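Local coordinates for protein formylmethanofuran--tetrahydromethanopterin formyltransferase (Methanosarcina barkeri, PDB 1M5S) that catalyses the reversible transfer of a formyl group from formylmethanofuran to tetrahydromethanopterin, an early step in making methane from carbon dioxide, at residues A[124-138]-A[141-153]. Residues are numbered along the deposited sequence; the frame is centred on the assembly and turned at random.
Sequences FADGMESETQIAGRK and KVPIMEGDFLAEE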
loop_
_atom_site.group_PDB
_atom_site.type_symbol
_atom_site.label_atom_id
_atom_site.label_comp_id
_atom_site.label_asym_id
_atom_site.label_seq_id
_atom_site.Cartn_x
_atom_site.Cartn_y
_atom_site.Cartn_z
ATOM N N PHE A 124 5.630 26.262 20.333
ATOM C CA PHE A 124 6.221 24.991 20.719
ATOM C C PHE A 124 7.756 25.064 20.751
ATOM O O PHE A 124 8.393 24.370 21.534
ATOM C CB PHE A 124 5.756 23.879 19.772
ATOM C CG PHE A 124 6.213 22.504 20.178
ATOM C CD1 PHE A 124 5.740 21.917 21.345
ATOM C CD2 PHE A 124 7.131 21.803 19.402
ATOM C CE1 PHE A 124 6.170 20.641 21.732
ATOM C CE2 PHE A 124 7.567 20.531 19.782
ATOM C CZ PHE A 124 7.088 19.949 20.946
ATOM N N ALA A 125 8.328 25.958 19.949
ATOM C CA ALA A 125 9.778 26.075 19.834
ATOM C C ALA A 125 10.407 26.805 21.022
ATOM O O ALA A 125 11.636 26.832 21.156
ATOM C CB ALA A 125 10.145 26.772 18.530
ATOM N N ASP A 126 9.573 27.487 21.808
ATOM C CA ASP A 126 9.977 27.999 23.119
ATOM C C ASP A 126 11.083 29.065 23.040
ATOM O O ASP A 126 12.013 29.079 23.845
ATOM C CB ASP A 126 10.418 26.822 23.998
ATOM C CG ASP A 126 10.580 27.199 25.460
ATOM O OD1 ASP A 126 9.969 28.192 25.919
ATOM O OD2 ASP A 126 11.315 26.474 26.154
ATOM N N GLY A 127 10.952 29.977 22.083
ATOM C CA GLY A 127 11.961 30.997 21.886
ATOM C C GLY A 127 12.799 30.782 20.639
ATOM O O GLY A 127 13.412 31.727 20.138
ATOM N N MET A 128 12.802 29.559 20.114
ATOM C CA MET A 128 13.681 29.214 18.997
ATOM C C MET A 128 13.019 29.340 17.621
ATOM O O MET A 128 13.681 29.146 16.592
ATOM C CB MET A 128 14.239 27.798 19.172
ATOM C CG MET A 128 14.994 27.558 20.477
ATOM S SD MET A 128 16.274 28.782 20.884
ATOM C CE MET A 128 17.365 28.703 19.463
ATOM N N GLU A 129 11.741 29.731 17.601
ATOM C CA GLU A 129 11.013 29.930 16.348
ATOM C C GLU A 129 11.640 31.005 15.481
ATOM O O GLU A 129 12.181 31.991 15.980
ATOM C CB GLU A 129 9.560 30.331 16.598
ATOM C CG GLU A 129 9.021 29.945 17.942
ATOM C CD GLU A 129 8.988 31.090 18.918
ATOM O OE1 GLU A 129 8.531 32.193 18.556
ATOM O OE2 GLU A 129 9.380 30.864 20.073
ATOM N N SER A 130 11.463 30.848 14.177
ATOM C CA SER A 130 11.895 31.836 13.202
ATOM C C SER A 130 10.719 32.091 12.275
ATOM O O SER A 130 9.706 31.393 12.325
ATOM C CB SER A 130 13.087 31.316 12.382
ATOM O OG SER A 130 13.574 30.078 12.883
ATOM N N GLU A 131 10.879 33.070 11.396
ATOM C CA GLU A 131 9.861 33.375 10.414
ATOM C C GLU A 131 10.528 33.463 9.053
ATOM O O GLU A 131 11.575 34.090 8.903
ATOM C CB GLU A 131 9.189 34.696 10.767
ATOM C CG GLU A 131 7.914 34.960 10.008
ATOM C CD GLU A 131 7.526 36.418 10.048
ATOM O OE1 GLU A 131 7.362 37.014 8.962
ATOM O OE2 GLU A 131 7.422 36.973 11.163
ATOM N N THR A 132 9.979 32.732 8.091
ATOM C CA THR A 132 10.532 32.704 6.748
ATOM C C THR A 132 9.413 32.893 5.722
ATOM O O THR A 132 8.254 33.129 6.086
ATOM C CB THR A 132 11.304 31.367 6.483
ATOM O OG1 THR A 132 11.885 31.390 5.174
ATOM C CG2 THR A 132 10.382 30.159 6.607
ATOM N N GLN A 133 9.784 32.847 4.447
ATOM C CA GLN A 133 8.842 33.032 3.356
ATOM C C GLN A 133 9.023 31.951 2.294
ATOM O O GLN A 133 10.059 31.895 1.624
ATOM C CB GLN A 133 9.046 34.409 2.729
ATOM C CG GLN A 133 8.168 34.685 1.539
ATOM C CD GLN A 133 7.611 36.084 1.564
ATOM O OE1 GLN A 133 7.052 36.523 2.574
ATOM N NE2 GLN A 133 7.766 36.805 0.456
ATOM N N ILE A 134 8.004 31.107 2.135
ATOM C CA ILE A 134 8.001 30.093 1.081
ATOM C C ILE A 134 6.962 30.409 -0.009
ATOM O O ILE A 134 5.753 30.467 0.251
ATOM C CB ILE A 134 7.764 28.667 1.678
ATOM C CG1 ILE A 134 8.989 28.235 2.487
ATOM C CG2 ILE A 134 7.550 27.639 0.572
ATOM C CD1 ILE A 134 8.711 27.989 3.936
ATOM N N ALA A 135 7.458 30.663 -1.219
ATOM C CA ALA A 135 6.614 30.990 -2.360
ATOM C C ALA A 135 5.626 32.101 -1.998
ATOM O O ALA A 135 4.414 31.919 -2.078
ATOM C CB ALA A 135 5.875 29.738 -2.838
ATOM N N GLY A 136 6.156 33.206 -1.473
ATOM C CA GLY A 136 5.325 34.352 -1.136
ATOM C C GLY A 136 4.514 34.185 0.141
ATOM O O GLY A 136 4.003 35.160 0.689
ATOM N N ARG A 137 4.425 32.949 0.619
ATOM C CA ARG A 137 3.638 32.607 1.819
ATOM C C ARG A 137 4.464 32.824 3.093
ATOM O O ARG A 137 5.665 32.518 3.135
ATOM C CB ARG A 137 3.217 31.138 1.775
ATOM C CG ARG A 137 2.190 30.835 0.682
ATOM C CD ARG A 137 1.638 29.411 0.770
ATOM N NE ARG A 137 0.917 28.993 -0.441
ATOM C CZ ARG A 137 -0.268 28.369 -0.427
ATOM N NH1 ARG A 137 -0.883 28.083 0.729
ATOM N NH2 ARG A 137 -0.927 27.986 -1.529
ATOM N N LYS A 138 3.807 33.383 4.104
ATOM C CA LYS A 138 4.408 33.626 5.409
ATOM C C LYS A 138 4.392 32.353 6.254
ATOM O O LYS A 138 3.327 31.872 6.662
ATOM C CB LYS A 138 3.651 34.740 6.137
ATOM C CG LYS A 138 4.218 35.091 7.505
ATOM C CD LYS A 138 3.546 36.329 8.077
ATOM C CE LYS A 138 3.919 36.536 9.532
ATOM N NZ LYS A 138 3.253 37.747 10.098
ATOM N N LYS A 141 9.063 28.754 11.242
ATOM C CA LYS A 141 9.984 27.641 11.463
ATOM C C LYS A 141 9.967 27.257 12.937
ATOM O O LYS A 141 10.263 28.082 13.801
ATOM C CB LYS A 141 11.405 28.051 11.064
ATOM C CG LYS A 141 11.849 27.577 9.706
ATOM C CD LYS A 141 13.371 27.585 9.613
ATOM C CE LYS A 141 13.846 28.372 8.405
ATOM N NZ LYS A 141 15.325 28.557 8.442
ATOM N N VAL A 142 9.694 25.986 13.211
ATOM C CA VAL A 142 9.699 25.458 14.567
ATOM C C VAL A 142 10.745 24.336 14.655
ATOM O O VAL A 142 10.511 23.217 14.190
ATOM C CB VAL A 142 8.288 24.907 14.957
ATOM C CG1 VAL A 142 8.291 24.392 16.389
ATOM C CG2 VAL A 142 7.236 25.988 14.770
ATOM N N PRO A 143 11.944 24.648 15.189
ATOM C CA PRO A 143 12.977 23.626 15.380
ATOM C C PRO A 143 12.515 22.439 16.225
ATOM O O PRO A 143 12.010 22.604 17.334
ATOM C CB PRO A 143 14.113 24.397 16.049
ATOM C CG PRO A 143 13.973 25.773 15.502
ATOM C CD PRO A 143 12.480 26.000 15.435
ATOM N N ILE A 144 12.604 21.251 15.638
ATOM C CA ILE A 144 12.292 20.007 16.336
ATOM C C ILE A 144 13.373 18.958 16.030
ATOM O O ILE A 144 14.324 19.241 15.300
ATOM C CB ILE A 144 10.878 19.475 15.939
ATOM C CG1 ILE A 144 10.754 19.349 14.414
ATOM C CG2 ILE A 144 9.791 20.410 16.490
ATOM C CD1 ILE A 144 9.476 18.675 13.957
ATOM N N MET A 145 13.262 17.779 16.642
ATOM C CA MET A 145 14.313 16.761 16.568
ATOM C C MET A 145 14.742 16.385 15.156
ATOM O O MET A 145 15.906 16.077 14.927
ATOM C CB MET A 145 13.878 15.493 17.289
ATOM C CG MET A 145 13.825 15.620 18.779
ATOM S SD MET A 145 13.769 13.991 19.503
ATOM C CE MET A 145 12.280 13.320 18.804
ATOM N N GLU A 146 13.776 16.289 14.247
ATOM C CA GLU A 146 14.039 15.845 12.881
ATOM C C GLU A 146 14.699 16.944 12.064
ATOM O O GLU A 146 15.277 16.678 11.013
ATOM C CB GLU A 146 12.734 15.439 12.191
ATOM C CG GLU A 146 11.855 16.633 11.770
ATOM C CD GLU A 146 10.723 16.253 10.828
ATOM O OE1 GLU A 146 10.651 15.070 10.431
ATOM O OE2 GLU A 146 9.909 17.141 10.481
ATOM N N GLY A 147 14.514 18.187 12.502
ATOM C CA GLY A 147 14.836 19.335 11.670
ATOM C C GLY A 147 13.937 20.515 11.990
ATOM O O GLY A 147 13.634 20.757 13.154
ATOM N N ASP A 148 13.560 21.279 10.968
ATOM C CA ASP A 148 12.645 22.411 11.128
ATOM C C ASP A 148 11.256 22.048 10.593
ATOM O O ASP A 148 11.123 21.575 9.458
ATOM C CB ASP A 148 13.171 23.635 10.367
ATOM C CG ASP A 148 14.471 24.186 10.948
ATOM O OD1 ASP A 148 14.580 24.303 12.188
ATOM O OD2 ASP A 148 15.346 24.603 10.155
ATOM N N PHE A 149 10.234 22.203 11.430
ATOM C CA PHE A 149 8.852 22.066 10.978
ATOM C C PHE A 149 8.358 23.414 10.439
ATOM O O PHE A 149 8.502 24.443 11.093
ATOM C CB PHE A 149 7.964 21.590 12.131
ATOM C CG PHE A 149 6.491 21.571 11.805
ATOM C CD1 PHE A 149 5.997 20.760 10.788
ATOM C CD2 PHE A 149 5.595 22.356 12.531
ATOM C CE1 PHE A 149 4.636 20.726 10.496
ATOM C CE2 PHE A 149 4.224 22.330 12.249
ATOM C CZ PHE A 149 3.746 21.512 11.228
ATOM N N LEU A 150 7.860 23.410 9.207
ATOM C CA LEU A 150 7.355 24.624 8.578
ATOM C C LEU A 150 5.827 24.651 8.606
ATOM O O LEU A 150 5.177 23.655 8.297
ATOM C CB LEU A 150 7.862 24.718 7.136
ATOM C CG LEU A 150 9.236 25.365 6.891
ATOM C CD1 LEU A 150 10.212 25.027 7.993
ATOM C CD2 LEU A 150 9.771 24.904 5.553
ATOM N N ALA A 151 5.266 25.767 9.069
ATOM C CA ALA A 151 3.814 25.935 9.135
ATOM C C ALA A 151 3.413 27.348 8.713
ATOM O O ALA A 151 3.779 28.326 9.365
ATOM C CB ALA A 151 3.309 25.645 10.558
ATOM N N GLU A 152 2.649 27.454 7.630
ATOM C CA GLU A 152 2.104 28.743 7.202
ATOM C C GLU A 152 1.307 29.393 8.335
ATOM O O GLU A 152 0.749 28.700 9.195
ATOM C CB GLU A 152 1.206 28.556 5.980
ATOM C CG GLU A 152 0.663 29.854 5.397
ATOM C CD GLU A 152 0.238 29.718 3.945
ATOM O OE1 GLU A 152 0.420 28.628 3.364
ATOM O OE2 GLU A 152 -0.268 30.709 3.377
ATOM N N GLU A 153 1.281 30.723 8.356
ATOM C CA GLU A 153 0.668 31.445 9.464
ATOM C C GLU A 153 -0.789 31.041 9.688
ATOM O O GLU A 153 -1.196 30.726 10.811
ATOM C CB GLU A 153 0.748 32.949 9.220
ATOM C CG GLU A 153 0.064 33.766 10.309
ATOM C CD GLU A 153 0.165 35.254 10.074
ATOM O OE1 GLU A 153 -0.115 35.704 8.938
ATOM O OE2 GLU A 153 0.535 35.968 11.031
HETATM O O HOH W 1 12.849 24.554 19.179
HETATM O O HOH W 2 1.016 33.490 4.131
#
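The guanidinium of Arg137 is met at its edge, almost exactly in its own plane, by Glu152 OE1, whereas the carboxylate plane stands 82° away from it. NH1 donates to the syn lone pair of OE1 in a nearly straight salt bridge, 3.0 Å from NH1 to OE1. Both atoms are gripped a second time by the backbone of Asn106, NH1 by its O and OE1 by its N, which ties the pair to strand 103-106. Glu152 comes across with CG anti to its backbone N (chi1 -176°) and an extended chain, while its OE2 takes a bond from a water that accepts from Lys138 N. Replacing Arg137 with a leucine would probably leave Glu152 OE1 without its positive mate and Asn106 O without the NH1 donor.

The ring of Phe124 is likewise approached at its edge, where Ile144 CG2 lies 4.0 Å from CE2, with Val142 CG1 close to the ring plane as well. Leu97 of the same chain and Gly205 of a second subunit also pack against Phe124. Ala125 CB extends the apolar patch, 3.7 Å from Val142 CG1, and Pro143 continues it, its CG lying 4.2 Å from Met128 CB. Further along, Ile134 CD1 touches Leu150 CD2 at 3.6 Å, the two side chains crossing at about a right angle.

Ser130 and Lys141 form an antiparallel hydrogen-bonded pair, with Ser130 N to Lys141 O at 3.0 Å. At the other end Glu153 N donates to Lys138 O (2.9 Å), and Lys138 NZ reaches Glu153 OE2 only in a weak salt bridge. Together these links join two consecutive beta hairpins, turning at 134-137 and 144-147, into a three-stranded antiparallel meander at the periphery of this alpha/beta sandwich subunit, beside a neighbour in the tetramer.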